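Local coordinates for 5' nucleotidase family protein (Staphylococcus aureus subsp. aureus, PDB 4Q7F) that belongs to the 5' nucleotidase family, combining a metal-binding calcineurin-like phosphoesterase domain with a C-terminal domain that helps line a ligand pocket, at residues G47-N52 and V94-R99; S77-Y82 and Q307-Q312; A357-T362 and M457-H462. One frame throughout, in Å; residues are numbered along the deposited sequence.

In the fold
Interactions 1 and 2 are neighbours, their centres about 14 Å apart, and they touch directly: Phe96 CE2 of interaction 1 lies 3.8 Å from Leu309 CD2 and 4.1 Å from Phe79 CZ, both of interaction 2. In interaction 1 the side chain of Tyr97 is about 11 Å from the bound manganese ion. Interaction 3 belongs to the C-terminal domain, its centre about 47 Å from that of interaction 1 and 39 Å from that of interaction 2. Its strand 359-363 runs beside 469-475, whose last residue, Asn475, and nearby Phe365 line the pocket of the bound 2'-deoxyadenosine (3D1).

Interaction 1. Residues G47-N52 and V94-R99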
loop_
_atom_site.group_PDB
_atom_site.type_symbol
_atom_site.label_atom_id
_atom_site.label_comp_id
_atom_site.label_asym_id
_atom_site.label_seq_id
_atom_site.Cartn_x
_atom_site.Cartn_y
_atom_site.Cartn_z
ATOM N N GLY A 47 -11.353 -10.860 3.392
ATOM C CA GLY A 47 -11.020 -11.426 2.107
ATOM C C GLY A 47 -12.144 -11.272 1.113
ATOM O O GLY A 47 -13.277 -11.095 1.490
ATOM N N LEU A 48 -11.791 -11.368 -0.169
ATOM C CA LEU A 48 -12.709 -11.127 -1.256
ATOM C C LEU A 48 -13.809 -12.186 -1.388
ATOM O O LEU A 48 -14.951 -11.872 -1.737
ATOM C CB LEU A 48 -11.913 -11.009 -2.566
ATOM C CG LEU A 48 -12.713 -10.563 -3.778
ATOM C CD1 LEU A 48 -13.154 -9.127 -3.591
ATOM C CD2 LEU A 48 -11.931 -10.722 -5.071
ATOM N N LEU A 49 -13.484 -13.434 -1.119
ATOM C CA LEU A 49 -14.509 -14.471 -1.202
ATOM C C LEU A 49 -15.686 -14.102 -0.292
ATOM O O LEU A 49 -16.823 -14.039 -0.731
ATOM C CB LEU A 49 -13.945 -15.823 -0.824
ATOM C CG LEU A 49 -13.062 -16.442 -1.903
ATOM C CD1 LEU A 49 -12.465 -17.727 -1.357
ATOM C CD2 LEU A 49 -13.863 -16.716 -3.180
ATOM N N LEU A 50 -15.386 -13.790 0.961
ATOM C CA LEU A 50 -16.408 -13.486 1.932
ATOM C C LEU A 50 -17.028 -12.116 1.690
ATOM O O LEU A 50 -18.248 -11.967 1.769
ATOM C CB LEU A 50 -15.841 -13.620 3.344
ATOM C CG LEU A 50 -16.786 -13.547 4.509
ATOM C CD1 LEU A 50 -17.843 -14.637 4.391
ATOM C CD2 LEU A 50 -15.970 -13.712 5.784
ATOM N N ALA A 51 -16.208 -11.126 1.351
ATOM C CA ALA A 51 -16.754 -9.803 1.065
ATOM C C ALA A 51 -17.720 -9.880 -0.112
ATOM O O ALA A 51 -18.771 -9.269 -0.090
ATOM C CB ALA A 51 -15.652 -8.818 0.774
ATOM N N ASN A 52 -17.378 -10.669 -1.128
ATOM C CA ASN A 52 -18.242 -10.795 -2.286
ATOM C C ASN A 52 -19.543 -11.517 -1.920
ATOM O O ASN A 52 -20.609 -11.189 -2.447
ATOM C CB ASN A 52 -17.534 -11.519 -3.440
ATOM C CG ASN A 52 -18.359 -11.546 -4.695
ATOM O OD1 ASN A 52 -18.618 -10.501 -5.313
ATOM N ND2 ASN A 52 -18.714 -12.732 -5.129
ATOM N N VAL A 94 -6.989 -13.512 -11.297
ATOM C CA VAL A 94 -7.936 -12.946 -12.244
ATOM C C VAL A 94 -9.198 -13.824 -12.291
ATOM O O VAL A 94 -10.320 -13.312 -12.348
ATOM C CB VAL A 94 -7.306 -12.805 -13.665
ATOM C CG1 VAL A 94 -8.372 -12.542 -14.730
ATOM C CG2 VAL A 94 -6.259 -11.711 -13.697
ATOM N N ASP A 95 -9.010 -15.136 -12.265
ATOM C CA ASP A 95 -10.148 -16.074 -12.243
ATOM C C ASP A 95 -11.130 -15.766 -11.092
ATOM O O ASP A 95 -12.353 -15.823 -11.285
ATOM C CB ASP A 95 -9.674 -17.506 -12.156
ATOM C CG ASP A 95 -9.048 -17.986 -13.444
ATOM O OD1 ASP A 95 -9.055 -17.226 -14.433
ATOM O OD2 ASP A 95 -8.566 -19.125 -13.475
ATOM N N PHE A 96 -10.609 -15.454 -9.905
ATOM C CA PHE A 96 -11.475 -15.080 -8.796
ATOM C C PHE A 96 -12.301 -13.861 -9.173
ATOM O O PHE A 96 -13.534 -13.876 -9.014
ATOM C CB PHE A 96 -10.693 -14.794 -7.489
ATOM C CG PHE A 96 -10.221 -16.033 -6.776
ATOM C CD1 PHE A 96 -11.138 -16.857 -6.134
ATOM C CD2 PHE A 96 -8.877 -16.368 -6.723
ATOM C CE1 PHE A 96 -10.730 -18.000 -5.474
ATOM C CE2 PHE A 96 -8.461 -17.507 -6.056
ATOM C CZ PHE A 96 -9.378 -18.323 -5.433
ATOM N N TYR A 97 -11.659 -12.797 -9.655
ATOM C CA TYR A 97 -12.420 -11.596 -10.006
ATOM C C TYR A 97 -13.425 -11.869 -11.120
ATOM O O TYR A 97 -14.568 -11.407 -11.077
ATOM C CB TYR A 97 -11.512 -10.429 -10.375
ATOM C CG TYR A 97 -10.978 -9.677 -9.190
ATOM C CD1 TYR A 97 -9.832 -10.076 -8.534
ATOM C CD2 TYR A 97 -11.653 -8.563 -8.710
ATOM C CE1 TYR A 97 -9.362 -9.373 -7.426
ATOM C CE2 TYR A 97 -11.204 -7.874 -7.612
ATOM C CZ TYR A 97 -10.061 -8.276 -6.978
ATOM O OH TYR A 97 -9.646 -7.543 -5.888
ATOM N N ASN A 98 -12.990 -12.633 -12.114
ATOM C CA ASN A 98 -13.818 -12.929 -13.231
ATOM C C ASN A 98 -15.096 -13.685 -12.886
ATOM O O ASN A 98 -16.137 -13.384 -13.476
ATOM C CB ASN A 98 -13.025 -13.654 -14.346
ATOM C CG ASN A 98 -12.215 -12.695 -15.206
ATOM O OD1 ASN A 98 -12.298 -11.490 -15.055
ATOM N ND2 ASN A 98 -11.434 -13.238 -16.118
ATOM N N ARG A 99 -15.033 -14.648 -11.953
ATOM C CA ARG A 99 -16.233 -15.398 -11.542
ATOM C C ARG A 99 -17.258 -14.497 -10.898
ATOM O O ARG A 99 -18.449 -14.721 -11.023
ATOM C CB ARG A 99 -15.970 -16.425 -10.449
ATOM C CG ARG A 99 -14.882 -17.426 -10.658
ATOM C CD ARG A 99 -15.140 -18.568 -9.699
ATOM N NE ARG A 99 -13.907 -19.215 -9.313
ATOM C CZ ARG A 99 -13.431 -19.209 -8.080
ATOM N NH1 ARG A 99 -12.283 -19.815 -7.834
ATOM N NH2 ARG A 99 -14.118 -18.635 -7.100
#
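The phenol oxygen of Tyr97 is hydrogen-bonded to Asp69 OD2, and this bond ties down the far end of a ring that Leu48 covers. Across the contact Leu48 sets its CD2 methyl over one face of that ring, a CH-pi contact with CD2 3.8 Å from the centroid of the Tyr97 ring and 17° off its normal. The methyl is shifted toward the hydroxyl end, where Leu48 CD2 comes within 3.6 Å of Tyr97 CZ. The two side chains cross at about a right angle. Although the CB of Tyr97 points away from helix 48-52, a chi1 of -82° puts CG beside the backbone N and carries the ring back into the gap; Phe102 meets the same ring with its plane inclined.

One residue further on, Leu49 works through the same branch. Its CD2 lies 4.0 Å from Phe96 CD1, approaching the phenyl ring at a slant. In the modelled conformer of Arg99, one of two, the guanidinium also comes near this methyl, which sits by its edge, but that contact is tentative. Asp306, the salt-bridge partner of Arg99 NH1, touches Leu49 and Phe96 as well, so helix 304-317 closes this side.

No hydrogen bond joins the segments; they meet only through side chains, their axes 11.4 Å apart at closest. Gly47 occupies the N-cap of its helix, and backbone bonds of Leu48 with Tyr31 and of Leu49 with Ile32 attach the first turn to the preceding loop. The helices run almost parallel, 5° apart, as expected where successive beta-alpha-beta crossovers link the parallel strands 19-25, 65-69 and 104-105: this is the layered alpha/beta architecture of calcineurin-like phosphoesterases.

Interaction 2. Residues S77-Y82 and Q307-Q312; sequences SPFCNY and QHLRKQ
Tyr82 reaches from a CB aimed at helix 307-312 toward Leu309 and Gln312. With chi1 at 176°, CG is anti to the backbone N and the ring extends straight across the gap. On the way out, Tyr82 CE2 passes 4.3 Å from the Leu309 CD1 methyl, while Tyr82 CE1, along the other side of the ring, lies near the backbone O of Gln312. At the tip, Tyr82 OH rests 3.7 Å from Gln312 CB. A water lies beyond the hydroxyl, at the ring edge and in its plane. It donates to Gln312 OE1 at 3.1 Å and is modelled unusually close, 2.5 Å, to Tyr82 OH, with the proton between those two oxygens unassigned. The water thus appears to bridge phenol and amide, whose planes are 35° apart.

Leu309 divides its two methyls between two rings. CD1 serves Tyr82, whereas Leu309 CD2 is 4.0 Å from Phe79 CZ. Phe79 stands in the first turn of its helix, which Ser77 caps: Ser77 OG accepts a weak bond from Phe79 N.

The helices cross at 82°, with axes 11.7 Å apart at closest. Further along helix 304-317, Leu313 touches both Phe79 and Tyr82, and Trp316 meets the Tyr82 ring edge-to-face; His86, one turn on from Tyr82, stacks on it. Helix 91-99 comes in beside Phe79, so helices 78-85, 91-99 and 304-317 pack together there.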
loop_
_atom_site.group_PDB
_atom_site.type_symbol
_atom_site.label_atom_id
_atom_site.label_comp_id
_atom_site.label_asym_id
_atom_site.label_seq_id
_atom_site.Cartn_x
_atom_site.Cartn_y
_atom_site.Cartn_z
ATOM N N SER A 77 -0.553 -9.681 -0.736
ATOM C CA SER A 77 -0.550 -10.825 0.137
ATOM C C SER A 77 0.431 -11.882 -0.333
ATOM O O SER A 77 0.911 -11.810 -1.447
ATOM C CB SER A 77 -1.944 -11.434 0.132
ATOM O OG SER A 77 -2.178 -12.136 -1.083
ATOM N N PRO A 78 0.701 -12.886 0.515
ATOM C CA PRO A 78 1.562 -14.001 0.137
ATOM C C PRO A 78 1.005 -14.770 -1.041
ATOM O O PRO A 78 1.752 -15.476 -1.687
ATOM C CB PRO A 78 1.557 -14.893 1.391
ATOM C CG PRO A 78 1.272 -13.971 2.508
ATOM C CD PRO A 78 0.299 -12.987 1.927
ATOM N N PHE A 79 -0.287 -14.648 -1.320
ATOM C CA PHE A 79 -0.872 -15.319 -2.500
ATOM C C PHE A 79 -0.245 -14.677 -3.757
ATOM O O PHE A 79 0.134 -15.365 -4.742
ATOM C CB PHE A 79 -2.403 -15.212 -2.460
ATOM C CG PHE A 79 -3.103 -15.740 -3.704
ATOM C CD1 PHE A 79 -2.765 -16.973 -4.246
ATOM C CD2 PHE A 79 -4.128 -15.017 -4.299
ATOM C CE1 PHE A 79 -3.419 -17.468 -5.369
ATOM C CE2 PHE A 79 -4.789 -15.514 -5.420
ATOM C CZ PHE A 79 -4.430 -16.740 -5.956
ATOM N N CYS A 80 -0.067 -13.363 -3.689
ATOM C CA CYS A 80 0.566 -12.632 -4.772
ATOM C C CYS A 80 2.034 -13.119 -4.942
ATOM O O CYS A 80 2.465 -13.386 -6.071
ATOM C CB CYS A 80 0.434 -11.136 -4.540
ATOM S SG CYS A 80 -1.289 -10.547 -4.609
ATOM N N ASN A 81 2.788 -13.270 -3.839
ATOM C CA ASN A 81 4.147 -13.819 -3.930
ATOM C C ASN A 81 4.123 -15.188 -4.581
ATOM O O ASN A 81 4.948 -15.487 -5.465
ATOM C CB ASN A 81 4.811 -13.983 -2.567
ATOM C CG ASN A 81 4.970 -12.678 -1.842
ATOM O OD1 ASN A 81 3.990 -12.002 -1.543
ATOM N ND2 ASN A 81 6.201 -12.335 -1.507
ATOM N N TYR A 82 3.195 -16.020 -4.114
ATOM C CA TYR A 82 3.016 -17.375 -4.637
ATOM C C TYR A 82 2.834 -17.377 -6.149
ATOM O O TYR A 82 3.454 -18.180 -6.851
ATOM C CB TYR A 82 1.833 -18.055 -3.948
ATOM C CG TYR A 82 1.513 -19.438 -4.491
ATOM C CD1 TYR A 82 2.117 -20.566 -3.959
ATOM C CD2 TYR A 82 0.612 -19.607 -5.524
ATOM C CE1 TYR A 82 1.842 -21.830 -4.447
ATOM C CE2 TYR A 82 0.340 -20.867 -6.032
ATOM C CZ TYR A 82 0.962 -21.974 -5.488
ATOM O OH TYR A 82 0.688 -23.229 -5.968
ATOM N N GLN A 307 -10.357 -24.412 -2.254
ATOM C CA GLN A 307 -9.670 -24.924 -1.062
ATOM C C GLN A 307 -8.384 -25.666 -1.460
ATOM O O GLN A 307 -7.393 -25.618 -0.735
ATOM C CB GLN A 307 -10.583 -25.796 -0.189
ATOM C CG GLN A 307 -11.692 -25.047 0.570
ATOM C CD GLN A 307 -11.213 -24.207 1.760
ATOM O OE1 GLN A 307 -10.246 -23.443 1.676
ATOM N NE2 GLN A 307 -11.937 -24.318 2.876
ATOM N N HIS A 308 -8.389 -26.333 -2.618
ATOM C CA HIS A 308 -7.185 -26.994 -3.084
ATOM C C HIS A 308 -6.069 -25.962 -3.323
ATOM O O HIS A 308 -4.940 -26.172 -2.912
ATOM C CB HIS A 308 -7.464 -27.806 -4.334
ATOM C CG HIS A 308 -6.256 -28.485 -4.876
ATOM N ND1 HIS A 308 -5.518 -29.380 -4.131
ATOM C CD2 HIS A 308 -5.658 -28.416 -6.089
ATOM C CE1 HIS A 308 -4.511 -29.831 -4.861
ATOM N NE2 HIS A 308 -4.576 -29.265 -6.054
ATOM N N LEU A 309 -6.415 -24.827 -3.937
ATOM C CA LEU A 309 -5.452 -23.748 -4.164
ATOM C C LEU A 309 -4.927 -23.209 -2.832
ATOM O O LEU A 309 -3.725 -23.016 -2.677
ATOM C CB LEU A 309 -6.079 -22.638 -5.008
ATOM C CG LEU A 309 -5.268 -21.356 -5.253
ATOM C CD1 LEU A 309 -3.896 -21.656 -5.832
ATOM C CD2 LEU A 309 -6.035 -20.409 -6.163
ATOM N N ARG A 310 -5.825 -22.931 -1.880
ATOM C CA ARG A 310 -5.422 -22.486 -0.538
ATOM C C ARG A 310 -4.400 -23.479 0.050
ATOM O O ARG A 310 -3.406 -23.076 0.621
ATOM C CB ARG A 310 -6.659 -22.381 0.372
ATOM C CG ARG A 310 -6.438 -22.271 1.889
ATOM C CD ARG A 310 -6.215 -20.868 2.365
ATOM N NE ARG A 310 -5.853 -20.776 3.783
ATOM C CZ ARG A 310 -6.662 -20.446 4.798
ATOM N NH1 ARG A 310 -7.940 -20.165 4.609
ATOM N NH2 ARG A 310 -6.160 -20.375 6.034
ATOM N N LYS A 311 -4.661 -24.771 -0.083
ATOM C CA LYS A 311 -3.740 -25.798 0.456
ATOM C C LYS A 311 -2.356 -25.726 -0.180
ATOM O O LYS A 311 -1.345 -25.813 0.522
ATOM C CB LYS A 311 -4.301 -27.218 0.270
ATOM C CG LYS A 311 -3.404 -28.314 0.840
ATOM C CD LYS A 311 -3.927 -29.690 0.467
ATOM C CE LYS A 311 -3.132 -30.803 1.141
ATOM N NZ LYS A 311 -1.682 -30.809 0.811
ATOM N N GLN A 312 -2.317 -25.617 -1.510
ATOM C CA GLN A 312 -1.051 -25.481 -2.238
ATOM C C GLN A 312 -0.313 -24.255 -1.720
ATOM O O GLN A 312 0.895 -24.287 -1.487
ATOM C CB GLN A 312 -1.305 -25.329 -3.728
ATOM C CG GLN A 312 -1.727 -26.626 -4.416
ATOM C CD GLN A 312 -2.175 -26.393 -5.841
ATOM O OE1 GLN A 312 -2.829 -25.387 -6.145
ATOM N NE2 GLN A 312 -1.864 -27.337 -6.721
HETATM O O HOH W 1 -0.961 -23.583 -7.755
#

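Interaction 3. Residues A357-T362 and M457-H462; sequences ADVACT and MMIQGH
Val359 and Ile459 form the tight part of this contact, Val359 CG2 lying 4.1 Å from Ile459 CD1. The isoleucine reaches over with its longer branch: chi1 of -62° sets CG1 beside the backbone N, and a chi2 of 173° stretches CD1 out to the valine. Val359 answers with the methyl that lies beside its own backbone N. Both are buried. Val440 touches each of them, and Val464, Tyr470 of strand 469-475 and Leu400 of helix 397-408 add further contacts to Ile459.

Toward the solvent the fit slackens. Ile459 uses its other branch there, with CG2 4.4 Å from Asp358 CB, so the aspartate offers its aliphatic carbon to the isoleucine, while Asp358 OD2 accepts a hydrogen bond from Thr471 N. Beyond it the exposed Gln460 side chain heads the same way yet stops short of touching the other segment.

Gln460 and Gly461 both have positive phi and make a tight two-residue turn close to type I', joining strands 454-459 and 462-463. Its backbone is held by Ile459 N to His462 O at 2.8 Å and, weakly, by the reverse pair. His462 ND1 adds a weak bond to Gln460 O.

Strand 359-363 belongs to a different sheet, alongside 469-475, so two sheets of the C-terminal domain meet here through side chains. No hydrogen bond crosses, and the closest CA atoms, those of Asp358 and Ile459, are 7.6 Å apart. The attraction is therefore that of apolar burial and dispersion, without directional bonds, while the nearby charge of Asp358 is probably eased by Thr471 N of strand 469-475, which pairs with 359-363.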
loop_
_atom_site.group_PDB
_atom_site.type_symbol
_atom_site.label_atom_id
_atom_site.label_comp_id
_atom_site.label_asym_id
_atom_site.label_seq_id
_atom_site.Cartn_x
_atom_site.Cartn_y
_atom_site.Cartn_z
ATOM N N ALA A 357 28.203 -1.556 1.139
ATOM C CA ALA A 357 28.077 -0.116 1.430
ATOM C C ALA A 357 28.593 0.208 2.812
ATOM O O ALA A 357 28.771 -0.686 3.638
ATOM C CB ALA A 357 26.634 0.331 1.332
ATOM N N ASP A 358 28.807 1.492 3.079
ATOM C CA ASP A 358 29.241 1.901 4.411
ATOM C C ASP A 358 28.085 1.789 5.395
ATOM O O ASP A 358 28.290 1.483 6.571
ATOM C CB ASP A 358 29.688 3.368 4.436
ATOM C CG ASP A 358 30.801 3.674 3.443
ATOM O OD1 ASP A 358 31.742 2.856 3.288
ATOM O OD2 ASP A 358 30.726 4.756 2.820
ATOM N N VAL A 359 26.869 2.059 4.900
ATOM C CA VAL A 359 25.694 2.107 5.720
ATOM C C VAL A 359 24.537 1.414 4.989
ATOM O O VAL A 359 24.521 1.337 3.752
ATOM C CB VAL A 359 25.322 3.576 6.018
ATOM C CG1 VAL A 359 24.045 3.686 6.836
ATOM C CG2 VAL A 359 26.487 4.276 6.733
ATOM N N ALA A 360 23.639 0.846 5.770
ATOM C CA ALA A 360 22.423 0.227 5.236
ATOM C C ALA A 360 21.260 0.620 6.134
ATOM O O ALA A 360 21.466 1.136 7.240
ATOM C CB ALA A 360 22.563 -1.274 5.160
ATOM N N CYS A 361 20.038 0.419 5.652
ATOM C CA CYS A 361 18.875 0.687 6.457
ATOM C C CYS A 361 17.692 -0.101 5.938
ATOM O O CYS A 361 17.685 -0.523 4.781
ATOM C CB CYS A 361 18.529 2.158 6.483
ATOM S SG CYS A 361 17.925 2.812 4.910
ATOM N N THR A 362 16.757 -0.351 6.849
ATOM C CA THR A 362 15.469 -0.996 6.530
ATOM C C THR A 362 14.419 -0.600 7.544
ATOM O O THR A 362 14.725 -0.287 8.702
ATOM C CB THR A 362 15.555 -2.516 6.456
ATOM O OG1 THR A 362 14.305 -3.046 5.967
ATOM C CG2 THR A 362 15.903 -3.108 7.806
HETATM N N MSE A 457 27.103 10.827 15.613
HETATM C CA MSE A 457 27.183 9.932 14.438
HETATM C C MSE A 457 28.589 9.424 14.212
HETATM O O MSE A 457 29.515 10.206 14.156
HETATM C CB MSE A 457 26.730 10.630 13.164
HETATM C CG MSE A 457 25.241 10.877 13.112
HETATM SE SE MSE A 457 24.815 11.629 11.340
HETATM C CE MSE A 457 25.286 10.076 10.265
HETATM N N MSE A 458 28.746 8.112 14.060
HETATM C CA MSE A 458 30.055 7.522 13.847
HETATM C C MSE A 458 29.983 6.387 12.883
HETATM O O MSE A 458 29.125 5.521 13.001
HETATM C CB MSE A 458 30.660 6.958 15.135
HETATM C CG MSE A 458 30.767 8.006 16.227
HETATM SE SE MSE A 458 32.332 9.156 15.917
HETATM C CE MSE A 458 33.603 8.002 16.871
ATOM N N ILE A 459 30.926 6.379 11.944
ATOM C CA ILE A 459 31.044 5.339 10.919
ATOM C C ILE A 459 32.470 4.796 11.041
ATOM O O ILE A 459 33.422 5.462 10.666
ATOM C CB ILE A 459 30.754 5.911 9.518
ATOM C CG1 ILE A 459 29.316 6.429 9.478
ATOM C CG2 ILE A 459 30.970 4.846 8.431
ATOM C CD1 ILE A 459 28.928 7.176 8.225
ATOM N N GLN A 460 32.614 3.615 11.634
ATOM C CA GLN A 460 33.917 2.952 11.814
ATOM C C GLN A 460 34.970 3.761 12.609
ATOM O O GLN A 460 36.039 4.118 12.082
ATOM C CB GLN A 460 34.496 2.504 10.467
ATOM C CG GLN A 460 33.628 1.479 9.746
ATOM C CD GLN A 460 34.200 1.044 8.410
ATOM O OE1 GLN A 460 35.216 1.575 7.945
ATOM N NE2 GLN A 460 33.543 0.070 7.775
ATOM N N GLY A 461 34.640 4.045 13.868
ATOM C CA GLY A 461 35.540 4.719 14.792
ATOM C C GLY A 461 35.794 6.172 14.494
ATOM O O GLY A 461 36.562 6.848 15.208
ATOM N N HIS A 462 35.153 6.662 13.440
ATOM C CA HIS A 462 35.319 8.041 13.046
ATOM C C HIS A 462 34.001 8.754 12.964
ATOM O O HIS A 462 32.984 8.185 12.528
ATOM C CB HIS A 462 36.060 8.146 11.711
ATOM C CG HIS A 462 37.537 7.921 11.827
ATOM N ND1 HIS A 462 38.135 6.711 11.540
ATOM C CD2 HIS A 462 38.533 8.750 12.223
ATOM C CE1 HIS A 462 39.438 6.809 11.741
ATOM N NE2 HIS A 462 39.703 8.035 12.159
#